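Local coordinates for peptidoglycan glycosyltransferase (Atopobium parvulum, PDB 4OVD), which is a penicillin-binding protein that joins a dimerisation domain to a penicillin-binding-protein transpeptidase domain, at residues Asn309-Asn314 and Met342-Met347; Asn318-Leu323 and Ser352-Ala357; Met347-Ser352 and Met468-Lys473; Gly305-Leu310 and Val455-Thr460. All blocks are in the same frame, centred on the assembly; numbering follows the deposited sequence.

Contact 1. Residues Asn309-Asn314 and Met342-Met347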
loop_
_atom_site.group_PDB
_atom_site.type_symbol
_atom_site.label_atom_id
_atom_site.label_comp_id
_atom_site.label_asym_id
_atom_site.label_seq_id
_atom_site.Cartn_x
_atom_site.Cartn_y
_atom_site.Cartn_z
ATOM N N ASN A 309 5.379 -15.416 -20.919
ATOM C CA ASN A 309 5.389 -16.835 -21.328
ATOM C C ASN A 309 6.809 -17.418 -21.338
ATOM O O ASN A 309 7.199 -18.196 -22.204
ATOM C CB ASN A 309 4.716 -17.040 -22.689
ATOM C CG ASN A 309 3.216 -16.605 -22.726
ATOM O OD1 ASN A 309 2.782 -15.991 -23.669
ATOM N ND2 ASN A 309 2.473 -16.881 -21.696
ATOM N N LEU A 310 7.551 -17.066 -20.313
ATOM C CA LEU A 310 8.895 -17.505 -20.201
ATOM C C LEU A 310 9.036 -18.645 -19.223
ATOM O O LEU A 310 10.079 -19.284 -19.180
ATOM C CB LEU A 310 9.777 -16.353 -19.768
ATOM C CG LEU A 310 9.763 -15.165 -20.732
ATOM C CD1 LEU A 310 10.612 -14.064 -20.145
ATOM C CD2 LEU A 310 10.236 -15.464 -22.131
ATOM N N PHE A 311 8.008 -18.867 -18.427
ATOM C CA PHE A 311 7.942 -19.990 -17.525
ATOM C C PHE A 311 6.580 -19.995 -16.931
ATOM O O PHE A 311 5.809 -19.029 -17.101
ATOM C CB PHE A 311 8.986 -19.876 -16.362
ATOM C CG PHE A 311 9.074 -18.519 -15.712
ATOM C CD1 PHE A 311 8.153 -18.100 -14.793
ATOM C CD2 PHE A 311 10.152 -17.668 -16.024
ATOM C CE1 PHE A 311 8.274 -16.851 -14.172
ATOM C CE2 PHE A 311 10.250 -16.418 -15.438
ATOM C CZ PHE A 311 9.312 -16.019 -14.506
ATOM N N GLY A 312 6.263 -21.053 -16.195
ATOM C CA GLY A 312 4.952 -21.097 -15.454
ATOM C C GLY A 312 5.255 -21.585 -14.026
ATOM O O GLY A 312 6.403 -21.899 -13.729
ATOM N N PRO A 313 4.235 -21.690 -13.144
ATOM C CA PRO A 313 4.410 -22.102 -11.751
ATOM C C PRO A 313 5.185 -23.400 -11.550
ATOM O O PRO A 313 5.997 -23.535 -10.637
ATOM C CB PRO A 313 2.988 -22.277 -11.294
ATOM C CG PRO A 313 2.250 -21.240 -12.057
ATOM C CD PRO A 313 2.861 -21.244 -13.410
ATOM N N ASN A 314 5.005 -24.351 -12.450
ATOM C CA ASN A 314 5.650 -25.637 -12.296
ATOM C C ASN A 314 6.977 -25.757 -12.965
ATOM O O ASN A 314 7.696 -26.747 -12.786
ATOM C CB ASN A 314 4.647 -26.736 -12.720
ATOM C CG ASN A 314 3.424 -26.800 -11.778
ATOM O OD1 ASN A 314 3.466 -26.392 -10.582
ATOM N ND2 ASN A 314 2.323 -27.251 -12.322
HETATM N N MSE A 342 14.046 -26.364 -8.016
HETATM C CA MSE A 342 12.890 -25.665 -7.457
HETATM C C MSE A 342 12.013 -25.188 -8.549
HETATM O O MSE A 342 12.517 -24.732 -9.582
HETATM C CB MSE A 342 13.324 -24.343 -6.744
HETATM C CG MSE A 342 14.327 -24.426 -5.647
HETATM SE SE MSE A 342 14.549 -22.562 -5.039
HETATM C CE MSE A 342 16.114 -22.876 -3.874
ATOM N N SER A 343 10.710 -25.416 -8.436
ATOM C CA SER A 343 9.750 -24.854 -9.403
ATOM C C SER A 343 9.664 -23.345 -9.068
ATOM O O SER A 343 10.102 -22.924 -7.981
ATOM C CB SER A 343 8.410 -25.506 -9.244
ATOM O OG SER A 343 7.893 -25.225 -7.933
ATOM N N VAL A 344 9.120 -22.555 -9.977
ATOM C CA VAL A 344 8.914 -21.142 -9.771
ATOM C C VAL A 344 8.012 -21.019 -8.545
ATOM O O VAL A 344 8.203 -20.142 -7.703
ATOM C CB VAL A 344 8.282 -20.450 -10.977
ATOM C CG1 VAL A 344 7.949 -18.983 -10.642
ATOM C CG2 VAL A 344 9.214 -20.529 -12.178
ATOM N N ARG A 345 6.995 -21.862 -8.474
ATOM C CA ARG A 345 6.090 -21.922 -7.281
ATOM C C ARG A 345 6.934 -22.091 -5.992
ATOM O O ARG A 345 6.798 -21.357 -5.016
ATOM C CB ARG A 345 5.089 -23.072 -7.397
ATOM C CG ARG A 345 4.182 -23.207 -6.187
ATOM C CD ARG A 345 3.387 -24.500 -6.263
ATOM N NE ARG A 345 2.624 -24.630 -7.492
ATOM C CZ ARG A 345 1.481 -23.994 -7.711
ATOM N NH1 ARG A 345 0.926 -23.222 -6.761
ATOM N NH2 ARG A 345 0.850 -24.176 -8.858
ATOM N N GLU A 346 7.852 -23.003 -6.012
ATOM C CA GLU A 346 8.709 -23.199 -4.822
ATOM C C GLU A 346 9.587 -21.987 -4.504
ATOM O O GLU A 346 9.812 -21.694 -3.358
ATOM C CB GLU A 346 9.569 -24.423 -5.065
ATOM C CG GLU A 346 10.568 -24.735 -3.965
ATOM C CD GLU A 346 9.944 -24.991 -2.627
ATOM O OE1 GLU A 346 8.679 -25.209 -2.566
ATOM O OE2 GLU A 346 10.736 -24.934 -1.649
HETATM N N MSE A 347 10.101 -21.270 -5.507
HETATM C CA MSE A 347 10.974 -20.112 -5.218
HETATM C C MSE A 347 10.169 -19.086 -4.488
HETATM O O MSE A 347 10.684 -18.412 -3.552
HETATM C CB MSE A 347 11.488 -19.499 -6.513
HETATM C CG MSE A 347 12.332 -20.468 -7.264
HETATM SE SE MSE A 347 12.828 -19.665 -9.016
HETATM C CE MSE A 347 13.277 -21.263 -10.017
HETATM O O HOH W 1 5.601 -26.829 -8.417
#
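Pro313 and Arg345 are linked by a direct backbone hydrogen bond between Asn309-Asn314 and Met342-Met347. Arg345 N donates to Pro313 O over 2.9 Å, nearly straight at 164°, and meets the oxygen on a lone pair in the carbonyl plane. Arg345 lies in the first turn of helix 344-350, so this loop carbonyl serves an N-H that the helix itself cannot satisfy. Ser343, the N-cap, serves a second: its OG accepts from Glu346 N at 2.9 Å, brought over the helix start by a chi1 of 63°. Water extends the polar link, donating to Asn314 OD1 at 3.1 Å while lying 2.8 Å from Ser343 OG.

Among the charged and amide groups, Asn314 runs alongside Arg345 with OD1 at the guanidinium edge, 3.7 Å from Arg345 NE, and the two planes are 45° apart. The stronger partners of the guanidinium are on helix 458-474, a salt bridge to Asp466 and a hydrogen bond to Thr470.

The apolar part rests on Val344, whose CG2 branch approaches Phe311 CD1 at 3.7 Å. The same methyl packs against the carbonyl oxygen of Gly312, with Val344 CG2 3.5 Å from Gly312 O. The Phe311 ring also touches Leu359 and Leu363 of helix 353-364. The whole is a serine N-capped strand-to-helix junction, its first turn completed by a loop carbonyl, within the transpeptidase domain.

Contact 2. Residues Asn318-Leu323 and Ser352-Ala357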
loop_
_atom_site.group_PDB
_atom_site.type_symbol
_atom_site.label_atom_id
_atom_site.label_comp_id
_atom_site.label_asym_id
_atom_site.label_seq_id
_atom_site.Cartn_x
_atom_site.Cartn_y
_atom_site.Cartn_z
ATOM N N ASN A 318 17.422 -25.749 -11.685
ATOM C CA ASN A 318 18.430 -26.157 -10.710
ATOM C C ASN A 318 19.015 -24.854 -10.108
ATOM O O ASN A 318 19.734 -24.109 -10.752
ATOM C CB ASN A 318 19.497 -27.041 -11.365
ATOM C CG ASN A 318 20.369 -27.735 -10.338
ATOM O OD1 ASN A 318 19.912 -28.565 -9.547
ATOM N ND2 ASN A 318 21.627 -27.402 -10.347
ATOM N N ILE A 319 18.639 -24.558 -8.882
ATOM C CA ILE A 319 19.050 -23.277 -8.285
ATOM C C ILE A 319 20.278 -23.444 -7.367
ATOM O O ILE A 319 20.193 -24.179 -6.356
ATOM C CB ILE A 319 17.837 -22.646 -7.582
ATOM C CG1 ILE A 319 16.637 -22.413 -8.576
ATOM C CG2 ILE A 319 18.170 -21.318 -6.914
ATOM C CD1 ILE A 319 16.919 -21.479 -9.703
ATOM N N PRO A 320 21.407 -22.750 -7.684
ATOM C CA PRO A 320 22.575 -22.883 -6.810
ATOM C C PRO A 320 22.383 -22.264 -5.453
ATOM O O PRO A 320 21.379 -21.594 -5.196
ATOM C CB PRO A 320 23.709 -22.176 -7.586
ATOM C CG PRO A 320 22.996 -21.199 -8.457
ATOM C CD PRO A 320 21.639 -21.770 -8.761
ATOM N N THR A 321 23.363 -22.461 -4.567
ATOM C CA THR A 321 23.248 -21.905 -3.195
ATOM C C THR A 321 23.461 -20.455 -3.248
ATOM O O THR A 321 22.991 -19.739 -2.384
ATOM C CB THR A 321 24.299 -22.496 -2.218
ATOM O OG1 THR A 321 25.538 -22.527 -2.913
ATOM C CG2 THR A 321 23.970 -23.937 -1.847
ATOM N N GLU A 322 24.223 -20.005 -4.234
ATOM C CA GLU A 322 24.493 -18.601 -4.370
ATOM C C GLU A 322 24.665 -18.320 -5.829
ATOM O O GLU A 322 24.895 -19.247 -6.556
ATOM C CB GLU A 322 25.802 -18.219 -3.652
ATOM C CG GLU A 322 27.020 -18.994 -4.163
ATOM C CD GLU A 322 28.348 -18.638 -3.449
ATOM O OE1 GLU A 322 28.334 -17.919 -2.432
ATOM O OE2 GLU A 322 29.423 -19.092 -3.908
ATOM N N LEU A 323 24.539 -17.054 -6.223
ATOM C CA LEU A 323 24.725 -16.638 -7.606
ATOM C C LEU A 323 25.448 -15.308 -7.617
ATOM O O LEU A 323 25.142 -14.443 -6.803
ATOM C CB LEU A 323 23.360 -16.454 -8.288
ATOM C CG LEU A 323 23.294 -16.062 -9.780
ATOM C CD1 LEU A 323 23.970 -17.055 -10.716
ATOM C CD2 LEU A 323 21.847 -15.904 -10.221
ATOM N N SER A 352 12.985 -17.561 -2.315
ATOM C CA SER A 352 14.422 -17.649 -2.724
ATOM C C SER A 352 14.893 -16.438 -3.550
ATOM O O SER A 352 14.447 -16.217 -4.701
ATOM C CB SER A 352 14.576 -18.881 -3.600
ATOM O OG SER A 352 15.844 -18.998 -4.249
ATOM N N ASN A 353 15.799 -15.666 -2.983
ATOM C CA ASN A 353 16.402 -14.589 -3.724
ATOM C C ASN A 353 17.207 -15.083 -4.868
ATOM O O ASN A 353 17.213 -14.446 -5.925
ATOM C CB ASN A 353 17.343 -13.728 -2.847
ATOM C CG ASN A 353 16.586 -12.984 -1.788
ATOM O OD1 ASN A 353 15.439 -12.584 -1.974
ATOM N ND2 ASN A 353 17.247 -12.711 -0.735
ATOM N N VAL A 354 17.955 -16.156 -4.641
ATOM C CA VAL A 354 18.761 -16.717 -5.696
ATOM C C VAL A 354 17.930 -17.131 -6.912
ATOM O O VAL A 354 18.278 -16.844 -8.040
ATOM C CB VAL A 354 19.579 -17.915 -5.217
ATOM C CG1 VAL A 354 20.388 -18.489 -6.381
ATOM C CG2 VAL A 354 20.582 -17.476 -4.150
ATOM N N GLY A 355 16.802 -17.758 -6.656
ATOM C CA GLY A 355 15.922 -18.231 -7.739
ATOM C C GLY A 355 15.399 -17.029 -8.516
ATOM O O GLY A 355 15.340 -17.084 -9.756
HETATM N N MSE A 356 14.969 -15.967 -7.806
HETATM C CA MSE A 356 14.485 -14.760 -8.486
HETATM C C MSE A 356 15.531 -14.128 -9.372
HETATM O O MSE A 356 15.302 -13.775 -10.566
HETATM C CB MSE A 356 14.048 -13.754 -7.454
HETATM C CG MSE A 356 12.756 -14.022 -6.744
HETATM SE SE MSE A 356 11.222 -14.326 -7.900
HETATM C CE MSE A 356 11.005 -16.191 -7.747
ATOM N N ALA A 357 16.739 -14.053 -8.863
ATOM C CA ALA A 357 17.818 -13.420 -9.677
ATOM C C ALA A 357 18.118 -14.316 -10.865
ATOM O O ALA A 357 18.514 -13.843 -11.915
ATOM C CB ALA A 357 19.071 -13.252 -8.862
#
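The capped N-terminus of helix 353-364 packs here against the turn between strands 316-319 and 322-325, with Val354 set against Ile319, Pro320 and Leu323. By sequence, Ser351-Ser352-Asn353, at the junction of helices 344-350 and 353-364, fits the SxN motif of penicillin-binding proteins. The two branches of Val354 divide the work. CG1, set anti to the backbone N by a chi1 of 179°, meets Ile319 CG2 at 3.6 Å, Pro320 O at 3.5 Å and Leu323 CB at 4.1 Å. CG2 instead lies 3.7 Å from Thr321 O and near the backbone of Glu322. The Ile319 and Val354 side chains run past one another antiparallel, and Ile319 CD1 lies 3.9 Å from Gly355 CA. One turn further along the helix, Leu323 CD2 touches Ala357 CB at 4.1 Å.

Ser352 is the N-cap: its OG accepts from Gly355 N at 2.9 Å with an N-H...O angle of 154°. Asp332 strengthens this end, one carboxylate oxygen hydrogen-bonding to Ser352 OG and the other to Val354 N. Arg336 hydrogen-bonds the carbonyls of Ile319 and Pro320 in the turn.

No hydrogen bond crosses directly between the two segments. Their contact is therefore dispersive, fixed by methyl shape, while the polar backbone ends are settled by Asp332, Arg336 and the serine cap.

Contact 3. Residues Met347-Ser352 and Met468-Lys473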
loop_
_atom_site.group_PDB
_atom_site.type_symbol
_atom_site.label_atom_id
_atom_site.label_comp_id
_atom_site.label_asym_id
_atom_site.label_seq_id
_atom_site.Cartn_x
_atom_site.Cartn_y
_atom_site.Cartn_z
HETATM N N MSE A 347 10.101 -21.270 -5.507
HETATM C CA MSE A 347 10.974 -20.112 -5.218
HETATM C C MSE A 347 10.169 -19.086 -4.488
HETATM O O MSE A 347 10.684 -18.412 -3.552
HETATM C CB MSE A 347 11.488 -19.499 -6.513
HETATM C CG MSE A 347 12.332 -20.468 -7.264
HETATM SE SE MSE A 347 12.828 -19.665 -9.016
HETATM C CE MSE A 347 13.277 -21.263 -10.017
ATOM N N LEU A 348 8.907 -18.977 -4.831
ATOM C CA LEU A 348 8.028 -18.088 -4.144
ATOM C C LEU A 348 7.615 -18.579 -2.744
ATOM O O LEU A 348 7.554 -17.821 -1.833
ATOM C CB LEU A 348 6.825 -17.803 -5.005
ATOM C CG LEU A 348 6.268 -16.408 -4.881
ATOM C CD1 LEU A 348 7.190 -15.391 -5.471
ATOM C CD2 LEU A 348 4.872 -16.263 -5.428
ATOM N N ARG A 349 7.332 -19.855 -2.615
ATOM C CA ARG A 349 6.933 -20.446 -1.364
ATOM C C ARG A 349 7.970 -20.167 -0.279
ATOM O O ARG A 349 7.667 -19.632 0.736
ATOM C CB ARG A 349 6.752 -21.921 -1.541
ATOM C CG ARG A 349 6.208 -22.630 -0.334
ATOM C CD ARG A 349 6.333 -24.126 -0.456
ATOM N NE ARG A 349 7.692 -24.577 -0.363
ATOM C CZ ARG A 349 8.357 -24.707 0.768
ATOM N NH1 ARG A 349 7.791 -24.440 1.931
ATOM N NH2 ARG A 349 9.591 -25.103 0.730
ATOM N N ARG A 350 9.206 -20.507 -0.561
ATOM C CA ARG A 350 10.317 -20.248 0.325
ATOM C C ARG A 350 11.012 -18.879 0.201
ATOM O O ARG A 350 11.896 -18.568 0.944
ATOM C CB ARG A 350 11.322 -21.358 0.160
ATOM C CG ARG A 350 12.164 -21.269 -1.057
ATOM C CD ARG A 350 13.327 -22.233 -0.995
ATOM N NE ARG A 350 12.919 -23.600 -0.739
ATOM C CZ ARG A 350 13.533 -24.422 0.085
ATOM N NH1 ARG A 350 14.598 -24.022 0.740
ATOM N NH2 ARG A 350 13.088 -25.640 0.248
ATOM N N SER A 351 10.588 -18.076 -0.740
ATOM C CA SER A 351 11.172 -16.790 -0.975
ATOM C C SER A 351 12.644 -16.873 -1.262
ATOM O O SER A 351 13.448 -16.338 -0.557
ATOM C CB SER A 351 10.890 -15.842 0.158
ATOM O OG SER A 351 10.919 -14.553 -0.333
ATOM N N SER A 352 12.985 -17.561 -2.315
ATOM C CA SER A 352 14.422 -17.649 -2.724
ATOM C C SER A 352 14.893 -16.438 -3.550
ATOM O O SER A 352 14.447 -16.217 -4.701
ATOM C CB SER A 352 14.576 -18.881 -3.600
ATOM O OG SER A 352 15.844 -18.998 -4.249
HETATM N N MSE A 468 0.572 -17.561 -4.842
HETATM C CA MSE A 468 0.467 -16.794 -3.600
HETATM C C MSE A 468 -0.334 -17.575 -2.603
HETATM O O MSE A 468 -0.178 -17.385 -1.413
HETATM C CB MSE A 468 -0.163 -15.471 -3.865
HETATM C CG MSE A 468 0.870 -14.646 -4.615
HETATM SE SE MSE A 468 -0.123 -13.041 -5.211
HETATM C CE MSE A 468 -0.506 -12.160 -3.512
ATOM N N THR A 469 -1.218 -18.455 -3.074
ATOM C CA THR A 469 -1.960 -19.315 -2.184
ATOM C C THR A 469 -1.018 -20.369 -1.548
ATOM O O THR A 469 -1.167 -20.676 -0.365
ATOM C CB THR A 469 -3.118 -19.985 -2.935
ATOM O OG1 THR A 469 -3.928 -18.922 -3.437
ATOM C CG2 THR A 469 -3.962 -20.911 -2.021
ATOM N N THR A 470 -0.053 -20.879 -2.318
ATOM C CA THR A 470 0.947 -21.850 -1.843
ATOM C C THR A 470 1.781 -21.203 -0.779
ATOM O O THR A 470 2.119 -21.851 0.197
ATOM C CB THR A 470 1.868 -22.278 -2.997
ATOM O OG1 THR A 470 1.104 -23.065 -3.907
ATOM C CG2 THR A 470 2.991 -23.147 -2.555
ATOM N N VAL A 471 2.063 -19.926 -0.931
ATOM C CA VAL A 471 2.866 -19.192 0.059
ATOM C C VAL A 471 2.204 -19.266 1.433
ATOM O O VAL A 471 2.864 -19.409 2.442
ATOM C CB VAL A 471 3.079 -17.693 -0.298
ATOM C CG1 VAL A 471 3.742 -16.901 0.874
ATOM C CG2 VAL A 471 3.988 -17.592 -1.545
ATOM N N VAL A 472 0.901 -19.114 1.450
ATOM C CA VAL A 472 0.164 -19.042 2.669
ATOM C C VAL A 472 -0.179 -20.428 3.159
ATOM O O VAL A 472 -0.245 -20.659 4.341
ATOM C CB VAL A 472 -1.094 -18.176 2.500
ATOM C CG1 VAL A 472 -1.955 -18.243 3.715
ATOM C CG2 VAL A 472 -0.709 -16.723 2.315
ATOM N N LYS A 473 -0.470 -21.337 2.256
ATOM C CA LYS A 473 -0.794 -22.668 2.715
ATOM C C LYS A 473 0.395 -23.498 3.100
ATOM O O LYS A 473 0.331 -24.326 4.061
ATOM C CB LYS A 473 -1.595 -23.418 1.634
ATOM C CG LYS A 473 -3.081 -23.037 1.611
ATOM C CD LYS A 473 -3.863 -23.999 0.717
ATOM C CE LYS A 473 -5.382 -23.847 0.869
ATOM N NZ LYS A 473 -5.906 -22.473 0.588
#
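Arg349 and Val471 bring the backbones of two helices to a closest CA-CA separation of 4.5 Å, just ahead of the point where helix 344-350 ends in a Schellman motif. Ser351, with positive phi, is its C-prime residue; Ser352 N bonds to Met347 O at 2.7 Å and Ser351 N, weakly, to Leu348 O.

At this approach Val471 CG2 lies 3.6 Å from Leu348 O and 4.1 Å from Arg349 CA. The same methyl meets Leu348 CD2 at 4.2 Å, and that leucine branch extends towards CG of the selenomethionine Met468, 4.4 Å away. On the other flank, the aliphatic chain of Arg349 runs over Thr470 CG2, with Arg349 CG at 3.9 Å. Chi1 of -69° sets that methyl anti to the threonine N; the polar partner of OG1 is Arg345. Arg349 bends at chi3 (70°), and its guanidinium bridges to Glu346 and reaches the carbonyl of Glu474.

Between the two segments there is no hydrogen bond. Their contact is apolar, a close fit of methyls to backbone flanked by polar ties from Arg345, and Arg349 contributes carbon here while its charge is paired to one side.

Contact 4. Residues Gly305-Leu310 and Val455-Thr460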
loop_
_atom_site.group_PDB
_atom_site.type_symbol
_atom_site.label_atom_id
_atom_site.label_comp_id
_atom_site.label_asym_id
_atom_site.label_seq_id
_atom_site.Cartn_x
_atom_site.Cartn_y
_atom_site.Cartn_z
ATOM N N GLY A 305 7.517 -12.627 -15.900
ATOM C CA GLY A 305 7.977 -13.785 -16.578
ATOM C C GLY A 305 6.838 -14.610 -17.132
ATOM O O GLY A 305 6.797 -14.991 -18.316
ATOM N N VAL A 306 5.859 -14.812 -16.297
ATOM C CA VAL A 306 4.728 -15.622 -16.673
ATOM C C VAL A 306 3.947 -14.920 -17.763
ATOM O O VAL A 306 3.571 -15.502 -18.775
ATOM C CB VAL A 306 3.831 -15.869 -15.452
ATOM C CG1 VAL A 306 2.491 -16.482 -15.903
ATOM C CG2 VAL A 306 4.519 -16.788 -14.454
ATOM N N ASP A 307 3.737 -13.626 -17.597
ATOM C CA ASP A 307 2.958 -12.920 -18.585
ATOM C C ASP A 307 3.717 -12.874 -19.876
ATOM O O ASP A 307 3.134 -12.691 -20.903
ATOM C CB ASP A 307 2.593 -11.504 -18.164
ATOM C CG ASP A 307 1.318 -11.022 -18.909
ATOM O OD1 ASP A 307 0.240 -11.732 -18.867
ATOM O OD2 ASP A 307 1.422 -9.955 -19.528
ATOM N N ASN A 308 5.035 -12.958 -19.838
ATOM C CA ASN A 308 5.787 -13.003 -21.109
ATOM C C ASN A 308 5.960 -14.451 -21.625
ATOM O O ASN A 308 6.658 -14.690 -22.587
ATOM C CB ASN A 308 7.133 -12.347 -20.923
ATOM C CG ASN A 308 7.068 -10.836 -21.129
ATOM O OD1 ASN A 308 7.112 -10.392 -22.224
ATOM N ND2 ASN A 308 7.045 -10.080 -20.077
ATOM N N ASN A 309 5.379 -15.416 -20.919
ATOM C CA ASN A 309 5.389 -16.835 -21.328
ATOM C C ASN A 309 6.809 -17.418 -21.338
ATOM O O ASN A 309 7.199 -18.196 -22.204
ATOM C CB ASN A 309 4.716 -17.040 -22.689
ATOM C CG ASN A 309 3.216 -16.605 -22.726
ATOM O OD1 ASN A 309 2.782 -15.991 -23.669
ATOM N ND2 ASN A 309 2.473 -16.881 -21.696
ATOM N N LEU A 310 7.551 -17.066 -20.313
ATOM C CA LEU A 310 8.895 -17.505 -20.201
ATOM C C LEU A 310 9.036 -18.645 -19.223
ATOM O O LEU A 310 10.079 -19.284 -19.180
ATOM C CB LEU A 310 9.777 -16.353 -19.768
ATOM C CG LEU A 310 9.763 -15.165 -20.732
ATOM C CD1 LEU A 310 10.612 -14.064 -20.145
ATOM C CD2 LEU A 310 10.236 -15.464 -22.131
ATOM N N VAL A 455 -2.486 -4.714 -17.024
ATOM C CA VAL A 455 -1.060 -4.949 -16.879
ATOM C C VAL A 455 -0.651 -6.339 -17.330
ATOM O O VAL A 455 0.333 -6.500 -18.007
ATOM C CB VAL A 455 -0.659 -4.647 -15.405
ATOM C CG1 VAL A 455 0.796 -4.890 -15.169
ATOM C CG2 VAL A 455 -1.003 -3.211 -15.109
ATOM N N ILE A 456 -1.369 -7.339 -16.870
ATOM C CA ILE A 456 -1.134 -8.726 -17.245
ATOM C C ILE A 456 -2.479 -9.355 -17.624
ATOM O O ILE A 456 -3.543 -8.798 -17.321
ATOM C CB ILE A 456 -0.530 -9.523 -16.083
ATOM C CG1 ILE A 456 -1.410 -9.398 -14.871
ATOM C CG2 ILE A 456 0.875 -9.023 -15.742
ATOM C CD1 ILE A 456 -0.842 -10.084 -13.681
ATOM N N SER A 457 -2.450 -10.509 -18.267
ATOM C CA SER A 457 -3.720 -11.206 -18.586
ATOM C C SER A 457 -4.328 -11.840 -17.337
ATOM O O SER A 457 -3.657 -12.039 -16.319
ATOM C CB SER A 457 -3.457 -12.351 -19.543
ATOM O OG SER A 457 -2.674 -13.343 -18.920
ATOM N N SER A 458 -5.579 -12.258 -17.441
ATOM C CA SER A 458 -6.255 -12.894 -16.334
ATOM C C SER A 458 -5.638 -14.249 -16.067
ATOM O O SER A 458 -5.688 -14.729 -14.933
ATOM C CB SER A 458 -7.776 -13.054 -16.592
ATOM O OG SER A 458 -7.990 -13.670 -17.826
ATOM N N SER A 459 -5.128 -14.898 -17.108
ATOM C CA SER A 459 -4.480 -16.190 -16.898
ATOM C C SER A 459 -3.227 -16.019 -16.040
ATOM O O SER A 459 -2.980 -16.832 -15.154
ATOM C CB SER A 459 -4.145 -16.890 -18.198
ATOM O OG SER A 459 -3.329 -16.095 -19.025
ATOM N N THR A 460 -2.384 -15.043 -16.360
ATOM C CA THR A 460 -1.199 -14.776 -15.541
ATOM C C THR A 460 -1.604 -14.472 -14.103
ATOM O O THR A 460 -0.990 -15.001 -13.215
ATOM C CB THR A 460 -0.422 -13.620 -16.148
ATOM O OG1 THR A 460 -0.055 -13.994 -17.482
ATOM C CG2 THR A 460 0.762 -13.280 -15.326
#
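Asp307 OD1 is gripped by two hydrogen bonds from the start of helix 458-474. Thr460 OG1 donates at 2.7 Å and uses the anti lone pair, the one turned away from OD2. Ser457 N donates at 3.0 Å along an almost straight 174° line, but arrives from above the carboxylate, 39° out of its plane. The two donors thus come from different directions, which should restrict rotation of the group. Ser457 OG lies 3.3 Å from the same oxygen, a weak pairing that is not settled, since its proton has another acceptor within reach.

Carbon atoms pack around this centre: Ile456 CB lies 3.6 Å from Asp307 OD1. Thr460 has two roles: its chi1 of -59° turns OG1 to Asp307 and leaves CG2 facing Val306 CG1 at 3.7 Å, where the two side chains lie antiparallel alongside each other.

Ser457 is the N-cap of helix 458-474, so the carboxylate sits by the amino end of that helix, whose dipole would probably favour its charged form. The acid from the last turn of helix 298-307 thereby fastens one helix's end to another's beginning by bonds that are probably charge-assisted, with methyl packing beside them.

Overall arrangement
Helix 458-474 runs through two of the contacts: contact 4 grips its first turn and contact 3 packs its later part, their nearest atoms about 8 Å apart. Both are buried, yet contact 4 is polar and centred on a carboxylate, whereas contact 3 is apolar. Contacts 1 and 2 are only partly buried and lie further from the chain centre, where loops meet N-capped helix starts; contact 1 adds a direct backbone bond and water, contact 2 neither. Contacts 1 and 3 both use helix 344-350 and share Met347, whose side chain packs on Ile319, Gly355 and Met356 of contact 2. Phe311 of contact 1 touches Gly305 of contact 4.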